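Long-range contacts in L-talarate/galactarate dehydratase (Salmonella typhimurium, PDB 2PP0), which catalyses the magnesium-dependent dehydration of L-talarate and galactarate to 5-keto-4-deoxy-D-glucarate, and also epimerises L-talarate to galactarate: residues L223-N228 with I249-P254; I274-M279 with N293-V298; V298-P303 with R323-H328; T174-V179 with I207-A212; G192-K197 with D219-M224. All coordinates share one frame; numbering follows the deposited sequence.

Overall arrangement
Four of the five contacts join consecutive parallel strands of the enolase-type barrel domain. Contact 5 passes strand 223-226 on to contact 1, their centres about 10 Å apart. Contact 2 begins on the next strand, 274-276, about 10 Å from contact 1 between centres; contact 3 lies about 8 Å from contact 2. Together their C-terminal strand ends line the active site: substrate and base lysines in contact 5, the magnesium ligands Asp226 and Glu252 in contact 1 and Glu278 in contact 2, and the acid-base residue His328 in contact 3. Contact 4 belongs to the outer helical layer; its centre lies about 13 Å from that of contact 5, and Leu210 packs on Leu196 and Leu223.

Contact 1: residues L223-N228 with I249-P254; sequences LMVDAN and IWIEEP
Met224 and Trp250 make the close-packed start of this parallel strand pair. The methionine CB sits over the indole, 3.9 Å from the centroid of the five-membered ring, a CH-pi contact. With CG between the backbone N and the carbonyl carbon (chi1 39°), the bent chain carries SD above the six-membered ring at a longer Met-aromatic distance. A flexible thioether suits the job of following a broad aromatic surface. On the other face of the sheet, Val225 CG2 meets Ile251 CG1 at 4.1 Å, two branched residues at home in a strand.

Backbone bonds tie the pair together, among them Glu252 N to Val225 O at 2.8 Å and Ala227 N to Glu252 O at 3.0 Å. Asp226 OD1, meanwhile, receives the amide of Asn228 from above its carboxylate plane, forming an Asx turn just past the strand.

Here direct packing gives way to a water-bridged side. Asn228 OD1 and Glu253 OE1, both acceptors, are linked by water 1, which donates to each. Asn228 binds substrate, and its OD1 also meets a bound glycerol.

Between these regions the Asp226 and Glu252 carboxylates stack with planes 11° apart, OD2 and OE2 only 3.6 Å from each other. Both bind magnesium, while Lys197 pairs with Asp226 and Lys195 with Glu252; so much negative charge is consistent with a site that holds a cation, and the lysines probably offset it.

Contact 2: residues I274-M279 with N293-V298; sequences IATGEM and NASDFV
The Phe297 ring has the carbonyl oxygen of Ile274 at its edge, near the ring plane, while Ala275 CB comes to it obliquely; beyond the two segments it meets the indole of Trp250. Ala275 CB comes within 3.6 Å of Phe297 CB, a closeness that a small methyl allows. The second flat group, the Asp296 carboxylate, reaches the start of the neighbouring strand: OD2 takes the Ile274 amide through its anti lone pair at 2.7 Å. CG lies anti to the carbonyl carbon and beside the backbone N (chi1 -57°), which turns the acid back toward that amide.

Ile274 O is gripped twice, by Asp296 N at 2.8 Å and by Phe297 N at 3.1 Å, so the chain entering strand 297-298 is held closely to its neighbour. These strands are the ends of a beta-alpha-beta crossover through helix 283-291, as in a TIM-type barrel. Further along, the bond from Thr276 N to Phe297 O is weak. Ser295 OG also donates to that carbonyl, at 2.9 Å, approaching well above its plane; a short hydroxyl side chain can fold back in this way. Thr276 CG2 packs beside the same OG at 3.7 Å.

Beyond the strand, Gly277 takes a positive phi of 128° that calls for glycine. The turn leads to Glu278, a magnesium ligand whose OE2 forms a salt bridge with Arg304.

Contact 3: residues V298-P303 with R323-H328; sequences VQPDAP and RKLAPH
Asp301 OD2 receives two hydrogen bonds, one from His328 ND1 at 2.8 Å and another from Tyr80 OH. It meets the imidazole in the ring plane and offers its anti lone pair, although the carboxylate plane is turned 37° from the ring. His328 CG lies anti to the backbone N (chi1 164°), directing the ring toward the acid. Asp301 is also the N-cap of the following helix: its OD1 accepts from Arg304 N, so one carboxylate both holds the imidazole and caps a short, weakly bonded helix.

Behind this pair, His328 N donates to Pro300 O at 3.1 Å. Earlier along the strands, Val298 pairs with Leu325 in parallel register, with Val298 N bonded to Lys324 O at 2.9 Å. Leu325 CD1 packs against Pro300 CD at 3.5 Å, a compact apolar match of branched chain and rigid ring.

Gln299 runs alongside the Ala326 carbonyl, and its NE2 hydrogen-bonds to the magnesium ligand Glu252. Asp301 is thought to increase the basicity of His328, the proton donor/acceptor; such a His-Asp pair at the ends of the sixth and seventh barrel strands is characteristic of mandelate racemase-like enzymes.

Contact 4: residues T174-V179 with I207-A212; sequences TPLDQV and IRRLTA
Arg209 supplies the polar half of the contact by gripping Thr174 O end-on with two nitrogens. NH2 lies 3.1 Å from that oxygen and NH1 3.2 Å, with the oxygen tilted 17° from the guanidinium plane. Both bonds are bent at hydrogen, as expected when two donors share one acceptor. The chain turns at chi3 (69°), which brings the planar end round to the loop before helix 176-188. Arginine suits this reach, having both the length and the paired N-H groups to hold a carbonyl just ahead of the Pro175 N-cap.

The apolar half centres on Leu176. Both its methyls rest against Ala212 CB, CD2 at 3.9 Å, and the small alanine allows the leucine to come in close to helix 203-217. CD1 also rests against the aliphatic start of Arg209.

Mixed contacts join the two halves. Arg208, extended from CG to NE, brings NH1 to 3.1 Å from Leu176 CD2, a tight approach; its charge is paired with Glu205. Val179 CG2 meets Arg209 NH2 at 3.7 Å, crossing the arginine at about a right angle.

These helices are neighbours in the outer layer of the barrel, separated in the chain by strand 194-197. From both of them side chains converge beneath the contact on Leu196 of that strand: Val179 from helix 176-188, Arg209 and Leu210 from helix 203-217.

Contact 5: residues G192-K197 with D219-M224; sequences GGIKLK and DEFPLM
Lys195 and Met224 are paired in parallel register, and their side chains cross at about a right angle, the lysine CB 3.6 Å from Met224 CG. Next to them Leu196 N donates to Met224 O at 2.8 Å, and Ile194 N reaches Pro222 O at 3.1 Å. On the other face of the sheet, Ile194 CG2 touches Leu223 CD1 at 4.2 Å; branched aliphatic residues suit this side, where Leu223 also packs on helix 203-217.

The next shell is the approach to the strands. The Phe221 ring lies along bare backbone: Gly192 O sits over one of its faces, while its CE2 comes to 3.5 Å from Gly193 CA. At Gly193 there is probably little room beside Met224 and Pro222, which suits glycine. Phe221 CE2 also meets Ile194 CG1 at 4.0 Å, so the ring extends the apolar side toward the strand's start. Pro222 adds its CG against Gly192 O at 3.4 Å, a stiff residue at the point where the chain enters strand 223-226.

Farther out lie the polar ends of the two lysines. Lys195 leaves the backbone with CG anti to N (chi1 -179°) and bends later, at chi3; besides Glu252, its NZ reaches Glu348 in a salt bridge and the hydroxyl of Tyr165. Lys195 binds substrate, whereas Lys197 is the proton acceptor; together they form the Lys-X-Lys motif at the end of the second barrel strand, characteristic of mandelate racemase-like members of the enolase superfamily.

Contact 1: residues L223-N228 with I249-P254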
# COMPACT_ATOMS: atom_id res chain seq x y z
N LEU B 223 -1.11 0.81 -31.57
CA LEU B 223 0.27 0.94 -32.03
C LEU B 223 0.99 1.98 -31.18
O LEU B 223 0.44 3.03 -30.86
CB LEU B 223 0.31 1.35 -33.51
CG LEU B 223 1.68 1.59 -34.13
CD1 LEU B 223 2.56 0.35 -33.99
CD2 LEU B 223 1.50 1.94 -35.59
N MET B 224 2.24 1.69 -30.82
CA MET B 224 3.02 2.61 -30.00
C MET B 224 4.47 2.61 -30.47
O MET B 224 4.89 1.69 -31.17
CB MET B 224 2.91 2.21 -28.52
CG MET B 224 2.91 0.70 -28.23
SD MET B 224 1.27 -0.08 -28.01
CE MET B 224 1.03 -0.74 -29.45
N VAL B 225 5.22 3.64 -30.09
CA VAL B 225 6.63 3.70 -30.48
C VAL B 225 7.51 4.00 -29.27
O VAL B 225 7.04 4.50 -28.25
CB VAL B 225 6.90 4.76 -31.58
CG1 VAL B 225 6.06 4.43 -32.81
CG2 VAL B 225 6.59 6.15 -31.07
N ASP B 226 8.80 3.68 -29.41
CA ASP B 226 9.78 3.87 -28.35
C ASP B 226 11.11 4.37 -28.94
O ASP B 226 11.73 3.68 -29.74
CB ASP B 226 9.98 2.52 -27.65
CG ASP B 226 10.96 2.58 -26.50
OD1 ASP B 226 11.49 3.68 -26.21
OD2 ASP B 226 11.20 1.53 -25.87
N ALA B 227 11.54 5.56 -28.53
CA ALA B 227 12.79 6.14 -29.04
C ALA B 227 14.00 5.84 -28.16
O ALA B 227 15.13 6.16 -28.53
CB ALA B 227 12.65 7.64 -29.20
N ASN B 228 13.76 5.24 -27.00
CA ASN B 228 14.84 4.91 -26.08
C ASN B 228 15.81 6.07 -25.82
O ASN B 228 17.04 5.89 -25.87
CB ASN B 228 15.60 3.68 -26.59
CG ASN B 228 14.88 2.37 -26.27
OD1 ASN B 228 14.90 1.90 -25.13
ND2 ASN B 228 14.23 1.79 -27.27
N ILE B 249 -0.79 4.91 -29.26
CA ILE B 249 -1.22 4.78 -27.87
C ILE B 249 -0.30 5.66 -27.03
O ILE B 249 -0.72 6.27 -26.05
CB ILE B 249 -1.13 3.32 -27.37
CG1 ILE B 249 -2.08 2.43 -28.18
CG2 ILE B 249 -1.47 3.25 -25.88
CD1 ILE B 249 -3.55 2.88 -28.11
N TRP B 250 0.98 5.72 -27.43
CA TRP B 250 1.95 6.55 -26.73
C TRP B 250 3.29 6.65 -27.46
O TRP B 250 3.58 5.88 -28.37
CB TRP B 250 2.18 6.04 -25.30
CG TRP B 250 3.00 4.77 -25.16
CD1 TRP B 250 4.27 4.54 -25.63
CD2 TRP B 250 2.61 3.57 -24.49
NE1 TRP B 250 4.69 3.28 -25.27
CE2 TRP B 250 3.69 2.66 -24.57
CE3 TRP B 250 1.45 3.17 -23.81
CZ2 TRP B 250 3.65 1.38 -24.01
CZ3 TRP B 250 1.40 1.89 -23.25
CH2 TRP B 250 2.50 1.01 -23.36
N ILE B 251 4.09 7.63 -27.05
CA ILE B 251 5.45 7.82 -27.59
C ILE B 251 6.31 7.64 -26.35
O ILE B 251 6.26 8.44 -25.42
CB ILE B 251 5.65 9.24 -28.16
CG1 ILE B 251 4.76 9.44 -29.39
CG2 ILE B 251 7.12 9.44 -28.55
CD1 ILE B 251 4.71 10.87 -29.89
N GLU B 252 7.10 6.58 -26.33
CA GLU B 252 7.92 6.26 -25.18
C GLU B 252 9.35 6.78 -25.25
O GLU B 252 9.96 6.81 -26.31
CB GLU B 252 7.93 4.74 -24.99
CG GLU B 252 8.70 4.24 -23.78
CD GLU B 252 8.57 2.74 -23.63
OE1 GLU B 252 7.67 2.16 -24.27
OE2 GLU B 252 9.36 2.14 -22.86
N GLU B 253 9.87 7.20 -24.10
CA GLU B 253 11.23 7.70 -24.00
C GLU B 253 11.72 8.52 -25.18
O GLU B 253 12.70 8.16 -25.84
CB GLU B 253 12.19 6.53 -23.76
CG GLU B 253 12.06 5.90 -22.39
CD GLU B 253 13.35 5.26 -21.93
OE1 GLU B 253 13.78 4.27 -22.56
OE2 GLU B 253 13.94 5.75 -20.94
N PRO B 254 11.06 9.65 -25.47
CA PRO B 254 11.51 10.46 -26.60
C PRO B 254 12.83 11.17 -26.28
O PRO B 254 13.60 11.49 -27.19
CB PRO B 254 10.36 11.43 -26.82
CG PRO B 254 9.79 11.60 -25.43
CD PRO B 254 9.80 10.18 -24.91
O HOH W 1 16.29 3.52 -22.82

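Contact 2: residues I274-M279 with N293-V298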
# COMPACT_ATOMS: atom_id res chain seq x y z
N ILE B 274 2.57 10.59 -23.72
CA ILE B 274 4.03 10.44 -23.63
C ILE B 274 4.27 9.42 -22.52
O ILE B 274 3.61 9.47 -21.49
CB ILE B 274 4.72 11.78 -23.25
CG1 ILE B 274 4.54 12.79 -24.38
CG2 ILE B 274 6.22 11.54 -22.98
CD1 ILE B 274 5.12 12.33 -25.71
N ALA B 275 5.20 8.50 -22.74
CA ALA B 275 5.52 7.48 -21.75
C ALA B 275 7.01 7.44 -21.45
O ALA B 275 7.83 7.70 -22.32
CB ALA B 275 5.07 6.11 -22.26
N THR B 276 7.35 7.12 -20.20
CA THR B 276 8.75 7.03 -19.81
C THR B 276 8.92 6.46 -18.40
O THR B 276 7.94 6.32 -17.65
CB THR B 276 9.46 8.40 -19.86
OG1 THR B 276 10.87 8.22 -19.70
CG2 THR B 276 8.94 9.31 -18.75
N GLY B 277 10.16 6.11 -18.06
CA GLY B 277 10.44 5.59 -16.73
C GLY B 277 11.18 4.27 -16.59
O GLY B 277 11.68 3.97 -15.51
N GLU B 278 11.29 3.49 -17.66
CA GLU B 278 11.95 2.19 -17.57
C GLU B 278 13.37 2.21 -16.99
O GLU B 278 13.78 1.27 -16.30
CB GLU B 278 11.98 1.49 -18.95
CG GLU B 278 13.16 1.88 -19.83
CD GLU B 278 13.60 0.74 -20.73
OE1 GLU B 278 13.27 0.75 -21.93
OE2 GLU B 278 14.28 -0.19 -20.23
N MET B 279 14.13 3.27 -17.27
CA MET B 279 15.51 3.36 -16.80
C MET B 279 15.69 3.84 -15.36
O MET B 279 16.77 3.71 -14.79
CB MET B 279 16.31 4.27 -17.75
CG MET B 279 16.27 3.85 -19.23
SD MET B 279 16.74 2.13 -19.60
CE MET B 279 18.50 2.20 -19.30
N ASN B 293 5.31 16.31 -13.82
CA ASN B 293 4.36 16.09 -14.91
C ASN B 293 5.05 15.68 -16.22
O ASN B 293 4.66 16.11 -17.31
CB ASN B 293 3.53 17.36 -15.11
CG ASN B 293 2.69 17.69 -13.90
OD1 ASN B 293 2.55 18.85 -13.52
ND2 ASN B 293 2.11 16.67 -13.28
N ALA B 294 6.05 14.83 -16.10
CA ALA B 294 6.83 14.35 -17.24
C ALA B 294 6.09 13.48 -18.25
O ALA B 294 6.34 13.58 -19.45
CB ALA B 294 8.06 13.61 -16.73
N SER B 295 5.19 12.62 -17.78
CA SER B 295 4.50 11.73 -18.71
C SER B 295 3.07 11.34 -18.37
O SER B 295 2.63 11.42 -17.22
CB SER B 295 5.33 10.45 -18.88
OG SER B 295 5.48 9.79 -17.63
N ASP B 296 2.35 10.90 -19.40
CA ASP B 296 0.96 10.46 -19.31
C ASP B 296 0.92 9.01 -18.84
O ASP B 296 -0.02 8.59 -18.15
CB ASP B 296 0.30 10.61 -20.68
CG ASP B 296 0.38 12.03 -21.20
OD1 ASP B 296 -0.30 12.90 -20.63
OD2 ASP B 296 1.12 12.28 -22.18
N PHE B 297 1.94 8.24 -19.22
CA PHE B 297 2.08 6.84 -18.81
C PHE B 297 3.36 6.73 -17.99
O PHE B 297 4.41 7.23 -18.41
CB PHE B 297 2.22 5.90 -20.02
CG PHE B 297 0.92 5.57 -20.71
CD1 PHE B 297 0.35 6.45 -21.62
CD2 PHE B 297 0.28 4.36 -20.45
CE1 PHE B 297 -0.84 6.13 -22.27
CE2 PHE B 297 -0.91 4.03 -21.10
CZ PHE B 297 -1.47 4.92 -22.01
N VAL B 298 3.27 6.09 -16.83
CA VAL B 298 4.44 5.90 -15.98
C VAL B 298 4.88 4.45 -16.19
O VAL B 298 4.08 3.52 -16.04
CB VAL B 298 4.09 6.14 -14.50
CG1 VAL B 298 5.29 5.85 -13.61
CG2 VAL B 298 3.63 7.59 -14.31

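Contact 3: residues V298-P303 with R323-H328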
# COMPACT_ATOMS: atom_id res chain seq x y z
N VAL B 298 3.27 6.09 -16.83
CA VAL B 298 4.44 5.90 -15.98
C VAL B 298 4.88 4.45 -16.19
O VAL B 298 4.08 3.52 -16.04
CB VAL B 298 4.09 6.14 -14.50
CG1 VAL B 298 5.29 5.85 -13.61
CG2 VAL B 298 3.63 7.59 -14.31
N GLN B 299 6.15 4.27 -16.53
CA GLN B 299 6.67 2.93 -16.80
C GLN B 299 7.76 2.44 -15.85
O GLN B 299 8.95 2.42 -16.20
CB GLN B 299 7.19 2.88 -18.24
CG GLN B 299 6.12 3.28 -19.24
CD GLN B 299 6.64 3.33 -20.65
OE1 GLN B 299 7.49 4.17 -20.98
NE2 GLN B 299 6.15 2.43 -21.50
N PRO B 300 7.36 2.04 -14.64
CA PRO B 300 8.35 1.56 -13.69
C PRO B 300 8.72 0.10 -13.98
O PRO B 300 8.02 -0.60 -14.71
CB PRO B 300 7.67 1.76 -12.34
CG PRO B 300 6.22 1.49 -12.67
CD PRO B 300 6.01 2.10 -14.03
N ASP B 301 9.84 -0.32 -13.41
CA ASP B 301 10.38 -1.67 -13.59
C ASP B 301 10.67 -2.15 -12.17
O ASP B 301 11.57 -1.64 -11.52
CB ASP B 301 11.67 -1.55 -14.42
CG ASP B 301 12.32 -2.89 -14.70
OD1 ASP B 301 12.58 -3.64 -13.74
OD2 ASP B 301 12.60 -3.17 -15.89
N ALA B 302 9.89 -3.11 -11.68
CA ALA B 302 10.09 -3.59 -10.32
C ALA B 302 11.52 -4.03 -10.04
O ALA B 302 12.11 -3.64 -9.03
CB ALA B 302 9.11 -4.74 -10.00
N PRO B 303 12.10 -4.86 -10.92
CA PRO B 303 13.49 -5.26 -10.66
C PRO B 303 14.41 -4.04 -10.51
O PRO B 303 15.19 -3.96 -9.56
CB PRO B 303 13.84 -6.11 -11.88
CG PRO B 303 12.51 -6.78 -12.19
CD PRO B 303 11.53 -5.62 -12.05
N ARG B 323 -2.26 9.29 -13.76
CA ARG B 323 -1.50 8.73 -14.88
C ARG B 323 -1.81 7.25 -15.10
O ARG B 323 -2.25 6.56 -14.19
CB ARG B 323 0.00 8.88 -14.61
CG ARG B 323 0.44 10.26 -14.17
CD ARG B 323 0.04 11.33 -15.17
NE ARG B 323 0.62 12.63 -14.82
CZ ARG B 323 0.42 13.74 -15.52
NH1 ARG B 323 -0.34 13.72 -16.60
NH2 ARG B 323 1.00 14.88 -15.13
N LYS B 324 -1.56 6.78 -16.32
CA LYS B 324 -1.77 5.37 -16.65
C LYS B 324 -0.48 4.63 -16.33
O LYS B 324 0.58 5.25 -16.17
CB LYS B 324 -2.08 5.21 -18.15
CG LYS B 324 -3.38 5.84 -18.63
CD LYS B 324 -4.60 5.11 -18.08
CE LYS B 324 -5.88 5.58 -18.77
NZ LYS B 324 -5.83 5.39 -20.25
N LEU B 325 -0.57 3.31 -16.24
CA LEU B 325 0.60 2.49 -15.93
C LEU B 325 0.92 1.51 -17.06
O LEU B 325 0.03 0.89 -17.63
CB LEU B 325 0.37 1.70 -14.64
CG LEU B 325 1.58 0.92 -14.11
CD1 LEU B 325 2.55 1.91 -13.47
CD2 LEU B 325 1.14 -0.11 -13.09
N ALA B 326 2.20 1.40 -17.37
CA ALA B 326 2.67 0.47 -18.40
C ALA B 326 4.07 0.03 -17.98
O ALA B 326 5.08 0.57 -18.46
CB ALA B 326 2.70 1.14 -19.76
N PRO B 327 4.15 -0.96 -17.07
CA PRO B 327 5.41 -1.50 -16.56
C PRO B 327 6.32 -2.00 -17.68
O PRO B 327 5.86 -2.43 -18.74
CB PRO B 327 4.96 -2.65 -15.65
CG PRO B 327 3.57 -2.27 -15.25
CD PRO B 327 3.00 -1.71 -16.53
N HIS B 328 7.62 -1.94 -17.43
CA HIS B 328 8.58 -2.38 -18.43
C HIS B 328 9.13 -3.78 -18.19
O HIS B 328 9.52 -4.12 -17.07
CB HIS B 328 9.75 -1.38 -18.49
CG HIS B 328 10.95 -1.91 -19.20
ND1 HIS B 328 11.99 -2.53 -18.54
CD2 HIS B 328 11.28 -1.93 -20.51
CE1 HIS B 328 12.90 -2.91 -19.42
NE2 HIS B 328 12.49 -2.56 -20.62
O HOH W 2 5.74 -0.56 -21.34

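Contact 4: residues T174-V179 with I207-A212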
# COMPACT_ATOMS: atom_id res chain seq x y z
N THR B 174 16.00 -5.40 -37.01
CA THR B 174 15.08 -6.21 -37.81
C THR B 174 14.62 -5.48 -39.07
O THR B 174 14.02 -4.40 -38.99
CB THR B 174 13.84 -6.59 -36.97
OG1 THR B 174 14.26 -7.26 -35.77
CG2 THR B 174 12.91 -7.51 -37.75
N PRO B 175 14.89 -6.05 -40.26
CA PRO B 175 14.48 -5.41 -41.51
C PRO B 175 12.96 -5.23 -41.53
O PRO B 175 12.23 -5.99 -40.88
CB PRO B 175 14.95 -6.40 -42.58
CG PRO B 175 16.14 -7.05 -41.93
CD PRO B 175 15.66 -7.28 -40.52
N LEU B 176 12.49 -4.23 -42.26
CA LEU B 176 11.07 -3.93 -42.34
C LEU B 176 10.16 -5.13 -42.67
O LEU B 176 9.15 -5.35 -41.99
CB LEU B 176 10.81 -2.81 -43.34
CG LEU B 176 9.35 -2.40 -43.53
CD1 LEU B 176 8.72 -2.07 -42.18
CD2 LEU B 176 9.27 -1.19 -44.46
N ASP B 177 10.51 -5.90 -43.69
CA ASP B 177 9.69 -7.04 -44.07
C ASP B 177 9.55 -8.06 -42.94
O ASP B 177 8.51 -8.70 -42.81
CB ASP B 177 10.24 -7.73 -45.33
CG ASP B 177 11.59 -8.38 -45.09
OD1 ASP B 177 12.02 -9.19 -45.96
OD2 ASP B 177 12.24 -8.10 -44.06
N GLN B 178 10.60 -8.21 -42.13
CA GLN B 178 10.56 -9.16 -41.02
C GLN B 178 9.72 -8.60 -39.88
O GLN B 178 9.05 -9.35 -39.16
CB GLN B 178 11.98 -9.47 -40.53
CG GLN B 178 12.01 -10.40 -39.32
CD GLN B 178 11.57 -11.82 -39.65
OE1 GLN B 178 10.95 -12.49 -38.83
NE2 GLN B 178 11.91 -12.29 -40.85
N VAL B 179 9.75 -7.28 -39.70
CA VAL B 179 8.95 -6.65 -38.65
C VAL B 179 7.48 -6.90 -38.98
O VAL B 179 6.67 -7.16 -38.10
CB VAL B 179 9.18 -5.12 -38.58
CG1 VAL B 179 8.13 -4.47 -37.66
CG2 VAL B 179 10.58 -4.82 -38.07
N ILE B 207 9.95 6.92 -39.95
CA ILE B 207 8.61 7.29 -40.40
C ILE B 207 8.17 6.25 -41.42
O ILE B 207 7.01 5.83 -41.43
CB ILE B 207 8.60 8.69 -41.06
CG1 ILE B 207 8.82 9.77 -40.00
CG2 ILE B 207 7.29 8.92 -41.81
CD1 ILE B 207 7.79 9.76 -38.89
N ARG B 208 9.10 5.84 -42.27
CA ARG B 208 8.84 4.85 -43.30
C ARG B 208 8.36 3.53 -42.69
O ARG B 208 7.33 2.99 -43.08
CB ARG B 208 10.10 4.61 -44.13
CG ARG B 208 9.99 3.46 -45.12
CD ARG B 208 11.23 3.34 -45.98
NE ARG B 208 11.14 2.19 -46.87
CZ ARG B 208 11.36 0.93 -46.50
NH1 ARG B 208 11.69 0.65 -45.25
NH2 ARG B 208 11.23 -0.05 -47.39
N ARG B 209 9.12 3.03 -41.72
CA ARG B 209 8.76 1.79 -41.05
C ARG B 209 7.44 1.94 -40.31
O ARG B 209 6.58 1.06 -40.39
CB ARG B 209 9.88 1.38 -40.09
CG ARG B 209 11.16 0.95 -40.79
CD ARG B 209 12.39 1.15 -39.93
NE ARG B 209 12.47 0.24 -38.79
CZ ARG B 209 12.64 -1.07 -38.88
NH1 ARG B 209 12.74 -1.65 -40.07
NH2 ARG B 209 12.72 -1.81 -37.78
N LEU B 210 7.27 3.06 -39.61
CA LEU B 210 6.04 3.30 -38.85
C LEU B 210 4.82 3.36 -39.76
O LEU B 210 3.75 2.84 -39.42
CB LEU B 210 6.16 4.60 -38.04
CG LEU B 210 5.00 4.96 -37.09
CD1 LEU B 210 4.75 3.83 -36.10
CD2 LEU B 210 5.34 6.24 -36.35
N THR B 211 4.96 3.98 -40.93
CA THR B 211 3.85 4.09 -41.86
C THR B 211 3.48 2.71 -42.42
O THR B 211 2.30 2.40 -42.60
CB THR B 211 4.17 5.03 -43.05
OG1 THR B 211 5.28 4.50 -43.79
CG2 THR B 211 4.52 6.42 -42.54
N ALA B 212 4.49 1.89 -42.68
CA ALA B 212 4.28 0.55 -43.20
C ALA B 212 3.57 -0.33 -42.17
O ALA B 212 2.74 -1.16 -42.53
CB ALA B 212 5.61 -0.07 -43.60

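Contact 5: residues G192-K197 with D219-M224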
# COMPACT_ATOMS: atom_id res chain seq x y z
N GLY B 192 -2.38 -7.90 -28.26
CA GLY B 192 -3.28 -6.77 -28.22
C GLY B 192 -2.69 -5.44 -28.67
O GLY B 192 -3.40 -4.44 -28.73
N GLY B 193 -1.40 -5.43 -28.99
CA GLY B 193 -0.77 -4.20 -29.43
C GLY B 193 0.63 -4.43 -29.95
O GLY B 193 1.24 -5.47 -29.68
N ILE B 194 1.15 -3.46 -30.69
CA ILE B 194 2.49 -3.56 -31.27
C ILE B 194 3.30 -2.29 -31.01
O ILE B 194 2.83 -1.20 -31.28
CB ILE B 194 2.41 -3.75 -32.81
CG1 ILE B 194 1.80 -5.12 -33.14
CG2 ILE B 194 3.80 -3.60 -33.43
CD1 ILE B 194 2.63 -6.30 -32.64
N LYS B 195 4.52 -2.45 -30.51
CA LYS B 195 5.36 -1.28 -30.28
C LYS B 195 6.55 -1.36 -31.23
O LYS B 195 7.18 -2.41 -31.37
CB LYS B 195 5.88 -1.22 -28.84
CG LYS B 195 6.76 0.01 -28.59
CD LYS B 195 7.07 0.24 -27.12
CE LYS B 195 8.01 -0.81 -26.58
NZ LYS B 195 8.26 -0.55 -25.13
N LEU B 196 6.83 -0.25 -31.90
CA LEU B 196 7.93 -0.18 -32.85
C LEU B 196 9.06 0.67 -32.28
O LEU B 196 8.81 1.75 -31.73
CB LEU B 196 7.45 0.41 -34.17
CG LEU B 196 8.51 0.58 -35.27
CD1 LEU B 196 9.05 -0.78 -35.68
CD2 LEU B 196 7.91 1.31 -36.46
N LYS B 197 10.29 0.19 -32.40
CA LYS B 197 11.43 0.94 -31.93
C LYS B 197 11.75 2.01 -32.97
O LYS B 197 11.84 1.72 -34.16
CB LYS B 197 12.64 0.02 -31.75
CG LYS B 197 12.46 -1.03 -30.67
CD LYS B 197 12.32 -0.40 -29.29
CE LYS B 197 12.07 -1.45 -28.21
NZ LYS B 197 11.98 -0.84 -26.86
N ASP B 219 -6.29 1.03 -39.13
CA ASP B 219 -6.44 2.23 -38.31
C ASP B 219 -6.79 2.07 -36.83
O ASP B 219 -6.61 3.00 -36.05
CB ASP B 219 -7.47 3.15 -38.97
CG ASP B 219 -7.04 3.63 -40.34
OD1 ASP B 219 -6.64 2.79 -41.18
OD2 ASP B 219 -7.10 4.86 -40.59
N GLU B 220 -7.27 0.90 -36.43
CA GLU B 220 -7.69 0.70 -35.04
C GLU B 220 -6.74 -0.02 -34.09
O GLU B 220 -6.69 0.30 -32.90
CB GLU B 220 -9.04 -0.03 -35.02
CG GLU B 220 -10.19 0.76 -35.64
CD GLU B 220 -10.61 1.94 -34.78
OE1 GLU B 220 -11.08 1.71 -33.64
OE2 GLU B 220 -10.47 3.09 -35.25
N PHE B 221 -5.98 -0.99 -34.60
CA PHE B 221 -5.08 -1.75 -33.75
C PHE B 221 -4.11 -0.88 -32.95
O PHE B 221 -3.47 0.01 -33.51
CB PHE B 221 -4.28 -2.76 -34.56
CG PHE B 221 -3.83 -3.95 -33.77
CD1 PHE B 221 -4.73 -4.98 -33.48
CD2 PHE B 221 -2.54 -4.03 -33.27
CE1 PHE B 221 -4.34 -6.08 -32.72
CE2 PHE B 221 -2.14 -5.13 -32.50
CZ PHE B 221 -3.04 -6.15 -32.23
N PRO B 222 -4.00 -1.13 -31.64
CA PRO B 222 -3.10 -0.34 -30.79
C PRO B 222 -1.65 -0.37 -31.28
O PRO B 222 -1.04 -1.44 -31.39
CB PRO B 222 -3.27 -0.99 -29.42
CG PRO B 222 -4.70 -1.42 -29.44
CD PRO B 222 -4.80 -2.05 -30.82
N LEU B 223 -1.11 0.81 -31.57
CA LEU B 223 0.27 0.94 -32.03
C LEU B 223 0.99 1.98 -31.18
O LEU B 223 0.44 3.03 -30.86
CB LEU B 223 0.31 1.35 -33.51
CG LEU B 223 1.68 1.59 -34.13
CD1 LEU B 223 2.56 0.35 -33.99
CD2 LEU B 223 1.50 1.94 -35.59
N MET B 224 2.24 1.69 -30.82
CA MET B 224 3.02 2.61 -30.00
C MET B 224 4.47 2.61 -30.47
O MET B 224 4.89 1.69 -31.17
CB MET B 224 2.91 2.21 -28.52
CG MET B 224 2.91 0.70 -28.23
SD MET B 224 1.27 -0.08 -28.01
CE MET B 224 1.03 -0.74 -29.45